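Local coordinates for minor fimbrium anchoring subunit Mfa2 (Porphyromonas gingivalis, PDB 5NFI), which holds the minor fimbriae in the outer membrane through its interaction with Mfa1, and regulates fimbrial length, at residues Y10-T13 with E14-N18; L139-Y142 with T143-T147; G221-I224 with F225-D228. All blocks are in the same frame, centred on the assembly; numbering follows the deposited sequence.

Contact 1. Residues Y10-T13 with E14-N18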
loop_
_atom_site.group_PDB
_atom_site.type_symbol
_atom_site.label_atom_id
_atom_site.label_comp_id
_atom_site.label_asym_id
_atom_site.label_seq_id
_atom_site.Cartn_x
_atom_site.Cartn_y
_atom_site.Cartn_z
ATOM N N TYR A 10 13.168 3.934 10.285
ATOM C CA TYR A 10 12.257 4.900 10.878
ATOM C C TYR A 10 11.017 5.084 9.997
ATOM O O TYR A 10 10.899 4.470 8.934
ATOM C CB TYR A 10 12.973 6.242 11.107
ATOM C CG TYR A 10 13.392 7.018 9.866
ATOM C CD1 TYR A 10 14.514 6.654 9.137
ATOM C CD2 TYR A 10 12.680 8.145 9.451
ATOM C CE1 TYR A 10 14.919 7.382 8.020
ATOM C CE2 TYR A 10 13.070 8.878 8.328
ATOM C CZ TYR A 10 14.197 8.493 7.619
ATOM O OH TYR A 10 14.598 9.208 6.507
ATOM N N SER A 11 10.086 5.915 10.449
ATOM C CA SER A 11 8.933 6.252 9.631
ATOM C C SER A 11 8.564 7.713 9.848
ATOM O O SER A 11 8.121 8.113 10.928
ATOM C CB SER A 11 7.747 5.346 9.941
ATOM O OG SER A 11 6.696 5.540 9.003
ATOM N N GLN A 12 8.772 8.509 8.812
ATOM C CA GLN A 12 8.461 9.916 8.863
ATOM C C GLN A 12 7.755 10.272 7.581
ATOM O O GLN A 12 8.330 10.248 6.495
ATOM C CB GLN A 12 9.715 10.754 9.055
ATOM C CG GLN A 12 9.417 12.213 9.259
ATOM C CD GLN A 12 10.545 12.933 9.960
ATOM O OE1 GLN A 12 11.685 12.456 10.000
ATOM N NE2 GLN A 12 10.232 14.089 10.531
ATOM N N THR A 13 6.493 10.620 7.720
ATOM C CA THR A 13 5.601 10.544 6.591
ATOM C C THR A 13 5.707 11.657 5.546
ATOM O O THR A 13 5.223 11.445 4.427
ATOM C CB THR A 13 4.166 10.503 7.066
ATOM O OG1 THR A 13 3.330 10.223 5.946
ATOM C CG2 THR A 13 3.768 11.834 7.692
ATOM N N GLU A 14 6.335 12.786 5.915
ATOM C CA GLU A 14 6.445 14.035 5.121
ATOM C C GLU A 14 5.618 15.167 5.727
ATOM O O GLU A 14 5.992 16.327 5.647
ATOM C CB GLU A 14 6.026 13.844 3.662
ATOM C CG GLU A 14 5.809 15.096 2.850
ATOM C CD GLU A 14 5.468 14.756 1.412
ATOM O OE1 GLU A 14 6.009 13.736 0.895
ATOM O OE2 GLU A 14 4.633 15.489 0.817
ATOM N N CYS A 15 4.478 14.830 6.313
ATOM C CA CYS A 15 3.732 15.795 7.111
ATOM C C CYS A 15 4.126 15.671 8.581
ATOM O O CYS A 15 3.672 16.446 9.421
ATOM C CB CYS A 15 2.221 15.603 6.954
ATOM S SG CYS A 15 1.697 15.113 5.298
ATOM N N ALA A 16 4.968 14.693 8.892
ATOM C CA ALA A 16 5.425 14.493 10.260
ATOM C C ALA A 16 6.658 15.352 10.546
ATOM O O ALA A 16 7.569 15.442 9.721
ATOM C CB ALA A 16 5.725 13.024 10.509
ATOM N N GLU A 17 6.689 15.991 11.709
ATOM C CA GLU A 17 7.818 16.851 12.045
ATOM C C GLU A 17 8.961 16.046 12.661
ATOM O O GLU A 17 10.125 16.396 12.486
ATOM C CB GLU A 17 7.385 17.980 12.984
ATOM C CG GLU A 17 7.008 19.269 12.255
ATOM C CD GLU A 17 8.127 20.313 12.266
ATOM O OE1 GLU A 17 9.110 20.166 13.034
ATOM O OE2 GLU A 17 8.027 21.288 11.491
ATOM N N ASN A 18 8.608 14.961 13.356
ATOM C CA ASN A 18 9.564 14.036 13.973
ATOM C C ASN A 18 9.437 12.603 13.415
ATOM O O ASN A 18 8.340 12.153 13.087
ATOM C CB ASN A 18 9.372 14.030 15.495
ATOM C CG ASN A 18 9.969 15.259 16.169
ATOM O OD1 ASN A 18 10.409 16.197 15.500
ATOM N ND2 ASN A 18 9.984 15.262 17.504
#

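Contact 2. Residues L139-Y142 with T143-T147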
loop_
_atom_site.group_PDB
_atom_site.type_symbol
_atom_site.label_atom_id
_atom_site.label_comp_id
_atom_site.label_asym_id
_atom_site.label_seq_id
_atom_site.Cartn_x
_atom_site.Cartn_y
_atom_site.Cartn_z
ATOM N N LEU A 139 10.382 4.000 6.256
ATOM C CA LEU A 139 9.318 3.072 5.946
ATOM C C LEU A 139 8.025 3.849 5.821
ATOM O O LEU A 139 7.610 4.542 6.761
ATOM C CB LEU A 139 9.191 1.991 7.020
ATOM C CG LEU A 139 10.331 0.977 7.110
ATOM C CD1 LEU A 139 10.402 0.401 8.507
ATOM C CD2 LEU A 139 10.131 -0.134 6.092
ATOM N N ARG A 140 7.423 3.747 4.635
ATOM C CA ARG A 140 6.122 4.295 4.333
ATOM C C ARG A 140 5.111 3.164 4.289
ATOM O O ARG A 140 5.365 2.122 3.677
ATOM C CB ARG A 140 6.151 5.031 2.997
ATOM C CG ARG A 140 4.785 5.475 2.484
ATOM C CD ARG A 140 4.174 6.645 3.262
ATOM N NE ARG A 140 2.861 6.947 2.700
ATOM C CZ ARG A 140 1.728 7.000 3.400
ATOM N NH1 ARG A 140 1.739 6.826 4.716
ATOM N NH2 ARG A 140 0.583 7.244 2.785
ATOM N N GLU A 141 3.966 3.362 4.937
ATOM C CA GLU A 141 2.913 2.354 4.917
ATOM C C GLU A 141 2.199 2.363 3.580
ATOM O O GLU A 141 1.845 3.425 3.075
ATOM C CB GLU A 141 1.906 2.568 6.047
ATOM C CG GLU A 141 0.894 1.443 6.099
ATOM C CD GLU A 141 -0.152 1.623 7.169
ATOM O OE1 GLU A 141 -0.035 2.613 7.939
ATOM O OE2 GLU A 141 -1.074 0.767 7.238
ATOM N N TYR A 142 1.995 1.164 3.030
ATOM C CA TYR A 142 1.376 0.958 1.726
ATOM C C TYR A 142 -0.069 0.469 1.848
ATOM O O TYR A 142 -0.856 0.648 0.924
ATOM C CB TYR A 142 2.158 -0.068 0.909
ATOM C CG TYR A 142 3.252 0.487 0.028
ATOM C CD1 TYR A 142 3.815 1.737 0.268
ATOM C CD2 TYR A 142 3.718 -0.246 -1.057
ATOM C CE1 TYR A 142 4.807 2.235 -0.550
ATOM C CE2 TYR A 142 4.702 0.243 -1.874
ATOM C CZ TYR A 142 5.243 1.479 -1.620
ATOM O OH TYR A 142 6.234 1.955 -2.453
ATOM N N THR A 143 -0.393 -0.194 2.965
ATOM C CA THR A 143 -1.780 -0.532 3.258
ATOM C C THR A 143 -2.606 0.737 3.536
ATOM O O THR A 143 -2.103 1.753 4.056
ATOM C CB THR A 143 -1.929 -1.474 4.462
ATOM O OG1 THR A 143 -0.869 -1.233 5.390
ATOM C CG2 THR A 143 -1.943 -2.941 4.039
ATOM N N ASN A 144 -3.876 0.670 3.165
ATOM C CA ASN A 144 -4.813 1.756 3.391
ATOM C C ASN A 144 -6.081 1.155 3.896
ATOM O O ASN A 144 -6.533 0.150 3.376
ATOM C CB ASN A 144 -5.078 2.540 2.120
ATOM C CG ASN A 144 -3.878 3.294 1.657
ATOM O OD1 ASN A 144 -3.551 4.343 2.205
ATOM N ND2 ASN A 144 -3.228 2.789 0.614
ATOM N N ARG A 145 -6.636 1.769 4.924
ATOM C CA ARG A 145 -7.901 1.349 5.490
ATOM C C ARG A 145 -8.950 2.327 5.010
ATOM O O ARG A 145 -8.850 3.528 5.250
ATOM C CB ARG A 145 -7.832 1.300 7.020
ATOM C CG ARG A 145 -6.899 0.219 7.543
ATOM C CD ARG A 145 -6.405 0.551 8.933
ATOM N NE ARG A 145 -5.498 1.698 8.918
ATOM C CZ ARG A 145 -4.199 1.631 8.619
ATOM N NH1 ARG A 145 -3.456 2.735 8.622
ATOM N NH2 ARG A 145 -3.639 0.462 8.316
ATOM N N VAL A 146 -9.939 1.809 4.301
ATOM C CA VAL A 146 -10.927 2.647 3.653
ATOM C C VAL A 146 -12.333 2.265 4.086
ATOM O O VAL A 146 -12.808 1.171 3.781
ATOM C CB VAL A 146 -10.833 2.554 2.110
ATOM C CG1 VAL A 146 -11.692 3.625 1.473
ATOM C CG2 VAL A 146 -9.393 2.692 1.639
ATOM N N THR A 147 -12.987 3.175 4.802
ATOM C CA THR A 147 -14.367 2.996 5.210
ATOM C C THR A 147 -15.299 3.774 4.275
ATOM O O THR A 147 -15.054 4.949 3.954
ATOM C CB THR A 147 -14.587 3.465 6.651
ATOM O OG1 THR A 147 -13.521 2.981 7.476
ATOM C CG2 THR A 147 -15.914 2.955 7.187
#

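Contact 3. Residues G221-I224 with F225-D228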
loop_
_atom_site.group_PDB
_atom_site.type_symbol
_atom_site.label_atom_id
_atom_site.label_comp_id
_atom_site.label_asym_id
_atom_site.label_seq_id
_atom_site.Cartn_x
_atom_site.Cartn_y
_atom_site.Cartn_z
ATOM N N GLY A 221 -27.985 -6.420 -10.049
ATOM C CA GLY A 221 -26.628 -6.298 -10.539
ATOM C C GLY A 221 -26.419 -4.938 -11.157
ATOM O O GLY A 221 -25.368 -4.670 -11.713
ATOM N N ARG A 222 -27.425 -4.075 -11.059
ATOM C CA ARG A 222 -27.330 -2.727 -11.610
ATOM C C ARG A 222 -26.355 -1.863 -10.827
ATOM O O ARG A 222 -26.646 -1.431 -9.708
ATOM C CB ARG A 222 -28.695 -2.053 -11.624
ATOM C CG ARG A 222 -28.637 -0.573 -11.968
ATOM C CD ARG A 222 -29.916 0.134 -11.536
ATOM N NE ARG A 222 -30.005 1.486 -12.073
ATOM C CZ ARG A 222 -30.615 1.794 -13.213
ATOM N NH1 ARG A 222 -31.190 0.838 -13.939
ATOM N NH2 ARG A 222 -30.652 3.055 -13.632
ATOM N N GLU A 223 -25.195 -1.618 -11.419
ATOM C CA GLU A 223 -24.242 -0.683 -10.844
ATOM C C GLU A 223 -24.783 0.743 -10.936
ATOM O O GLU A 223 -24.866 1.304 -12.018
ATOM C CB GLU A 223 -22.890 -0.791 -11.555
ATOM C CG GLU A 223 -21.837 0.160 -11.021
ATOM C CD GLU A 223 -20.515 0.035 -11.751
ATOM O OE1 GLU A 223 -20.352 0.692 -12.808
ATOM O OE2 GLU A 223 -19.637 -0.712 -11.265
ATOM N N ILE A 224 -25.148 1.325 -9.798
ATOM C CA ILE A 224 -25.696 2.673 -9.781
ATOM C C ILE A 224 -24.612 3.733 -9.603
ATOM O O ILE A 224 -24.872 4.917 -9.810
ATOM C CB ILE A 224 -26.753 2.848 -8.666
ATOM C CG1 ILE A 224 -26.100 2.884 -7.287
ATOM C CG2 ILE A 224 -27.781 1.736 -8.723
ATOM C CD1 ILE A 224 -27.080 3.160 -6.156
ATOM N N PHE A 225 -23.400 3.323 -9.216
ATOM C CA PHE A 225 -22.322 4.304 -9.056
ATOM C C PHE A 225 -20.920 3.739 -9.314
ATOM O O PHE A 225 -20.610 2.601 -8.957
ATOM C CB PHE A 225 -22.394 4.910 -7.660
ATOM C CG PHE A 225 -21.290 5.879 -7.358
ATOM C CD1 PHE A 225 -21.339 7.175 -7.832
ATOM C CD2 PHE A 225 -20.200 5.498 -6.580
ATOM C CE1 PHE A 225 -20.333 8.079 -7.549
ATOM C CE2 PHE A 225 -19.185 6.407 -6.294
ATOM C CZ PHE A 225 -19.259 7.701 -6.779
ATOM N N ARG A 226 -20.073 4.554 -9.936
ATOM C CA ARG A 226 -18.682 4.195 -10.199
ATOM C C ARG A 226 -17.804 5.443 -10.307
ATOM O O ARG A 226 -18.116 6.359 -11.063
ATOM C CB ARG A 226 -18.581 3.360 -11.479
ATOM C CG ARG A 226 -17.254 3.501 -12.213
ATOM C CD ARG A 226 -17.180 2.602 -13.437
ATOM N NE ARG A 226 -16.959 1.205 -13.062
ATOM C CZ ARG A 226 -15.782 0.581 -13.124
ATOM N NH1 ARG A 226 -14.702 1.231 -13.557
ATOM N NH2 ARG A 226 -15.681 -0.695 -12.758
ATOM N N THR A 227 -16.715 5.492 -9.546
ATOM C CA THR A 227 -15.735 6.584 -9.692
ATOM C C THR A 227 -14.298 6.146 -9.389
ATOM O O THR A 227 -14.066 5.203 -8.619
ATOM C CB THR A 227 -16.059 7.781 -8.774
ATOM O OG1 THR A 227 -15.141 8.843 -9.042
ATOM C CG2 THR A 227 -15.932 7.404 -7.312
ATOM N N ASP A 228 -13.324 6.823 -9.982
ATOM C CA ASP A 228 -11.954 6.556 -9.578
ATOM C C ASP A 228 -11.629 7.278 -8.283
ATOM O O ASP A 228 -11.528 8.509 -8.258
ATOM C CB ASP A 228 -10.952 6.964 -10.647
ATOM C CG ASP A 228 -9.562 6.473 -10.331
ATOM O OD1 ASP A 228 -9.226 5.340 -10.746
ATOM O OD2 ASP A 228 -8.821 7.198 -9.630
#

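Contact 1. Residues Y10-T13 with E14-N18
Q12 and T13 reach across to the backbone and side chain of A16 in an irregular surface loop between strands 3-10 and 28-33 of a beta-rich fold, consistent with the family's transthyretin clan; the disulfide C15-C246 ties the loop to the rest of the chain. Q12 sends CG away from its own backbone N (chi1 -174°) and stays extended beyond it, which brings its amide alongside the returning chain. There NE2 donates to the backbone O of A16 over 3.1 Å, with an N-H...O angle of 160°. The acceptor lies near the plane of the Q12 amide, but the donor stands well above the carbonyl plane of A16, 58° out of it. Glutamine suits the position because a long, neutral donor can bridge two limbs of a loop that do not pair through their backbones.

T13 divides its two branches between different tasks. OG1 makes a weak hydrogen bond to C246 O. CG2, lodged between the backbone N and the carbonyl carbon, lies against the backbone of C15 and A16. The small side chain of A16 points toward T13, and its CB rests 3.6 Å from T13 CG2.

Contact 2. Residues L139-Y142 with T143-T147
E141 and T143, the two residues most extensively covered here, meet at a single carboxylate oxygen. With CG anti to the backbone N (chi1 -175°) and the chain straight beyond it, E141 spans the break in strand 133-151, in a beta-rich fold consistent with the family's transthyretin clan, and carries its carboxylate past T143 to R145. E141 OE2 accepts from two donors. T143 OG1 approaches on the anti lone pair at 2.7 Å, while R145 NH2 uses the syn lone pair at 2.8 Å, with an N-H...O angle of 160°. The latter is the salt bridge: OE2 lies close to the guanidinium plane, although the two flat groups are turned 36° apart. A longer, weak bond joins R145 NH1 to E141 OE1, 3.5 Å.

A threonine suits the place beside the carboxylate because its short hydroxyl gives to the glutamate while also taking a hydrogen bond from L112 N. R145 NH1 also meets D249, and two acids round it probably favour the charged arginine; the arginine and the threonine hydroxyl probably favour the ionised form of the buried glutamate. In Y142, the third large contributor, CB points away from T143-T147; the ring meets Y170 and OH is hydrogen-bonded to G174 O.

N248 ND2 bonds the carbonyls of both E141 and T143 beside the break. Before it, L139 pairs with Y10 of strand 3-10 and R140 with Y114 of strand 113-122; after it, N144 pairs with T202 of strand 196-202, and the side chains of N144 and V146 pack on F250 of strand 249-258.

Contact 3. Residues G221-I224 with F225-D228
E223 runs fully extended, CG anti to the backbone N (chi1 180°), whereas R226 turns at its third torsion (chi3 -75°), and the two chains thereby converge obliquely above the strand. E223 OE1 lies at the guanidinium edge and takes a weak hydrogen bond from R226 NE, 3.4 Å with an N-H...O angle of 141°, as part of a salt bridge. The E223 carboxylate also lies beside R226 CB, and E223 CG passes the backbone O of F225. Two long, flexible, oppositely charged chains suit this exposed side.

Residues three apart on a regular strand point to opposite faces. Here a classic beta bulge, in which I224 and F225 both oppose V215, inserts the extra residue that brings E223 and R226 to the same side. The bulge lies in the hairpin of strands 211-217 and 222-228, where G221 and R222 also form a G1 bulge facing H217.

On the other side the chemistry is apolar. I224 CG1 packs 4.2 Å from F225 CB, and the buried ring of F225, large enough to span to neighbouring elements, touches V215 and Y281. T227 N lies 4.2 Å above one face of that ring, offset toward the rim.

Contact 2 belongs to the core, near the centre of the chain, whereas contact 1 is wholly at the surface and contact 3 is partly buried in an outlying hairpin on the opposite side from contact 1. Contacts 1 and 2 touch directly: S11 OG lies 2.6 Å from L139 O, where the loop 10-18 begins and strand 3-10 runs beside strand 133-151. Contact 3 touches neither; its centre is about 24 Å from that of contact 2. Contacts 2 and 3 both use glutamate-arginine pairs, short and doubly supported in the interior but weak at the exposed bulge, while contact 1 relies on a neutral amide bond, with a disulfide tying its loop to C246 elsewhere.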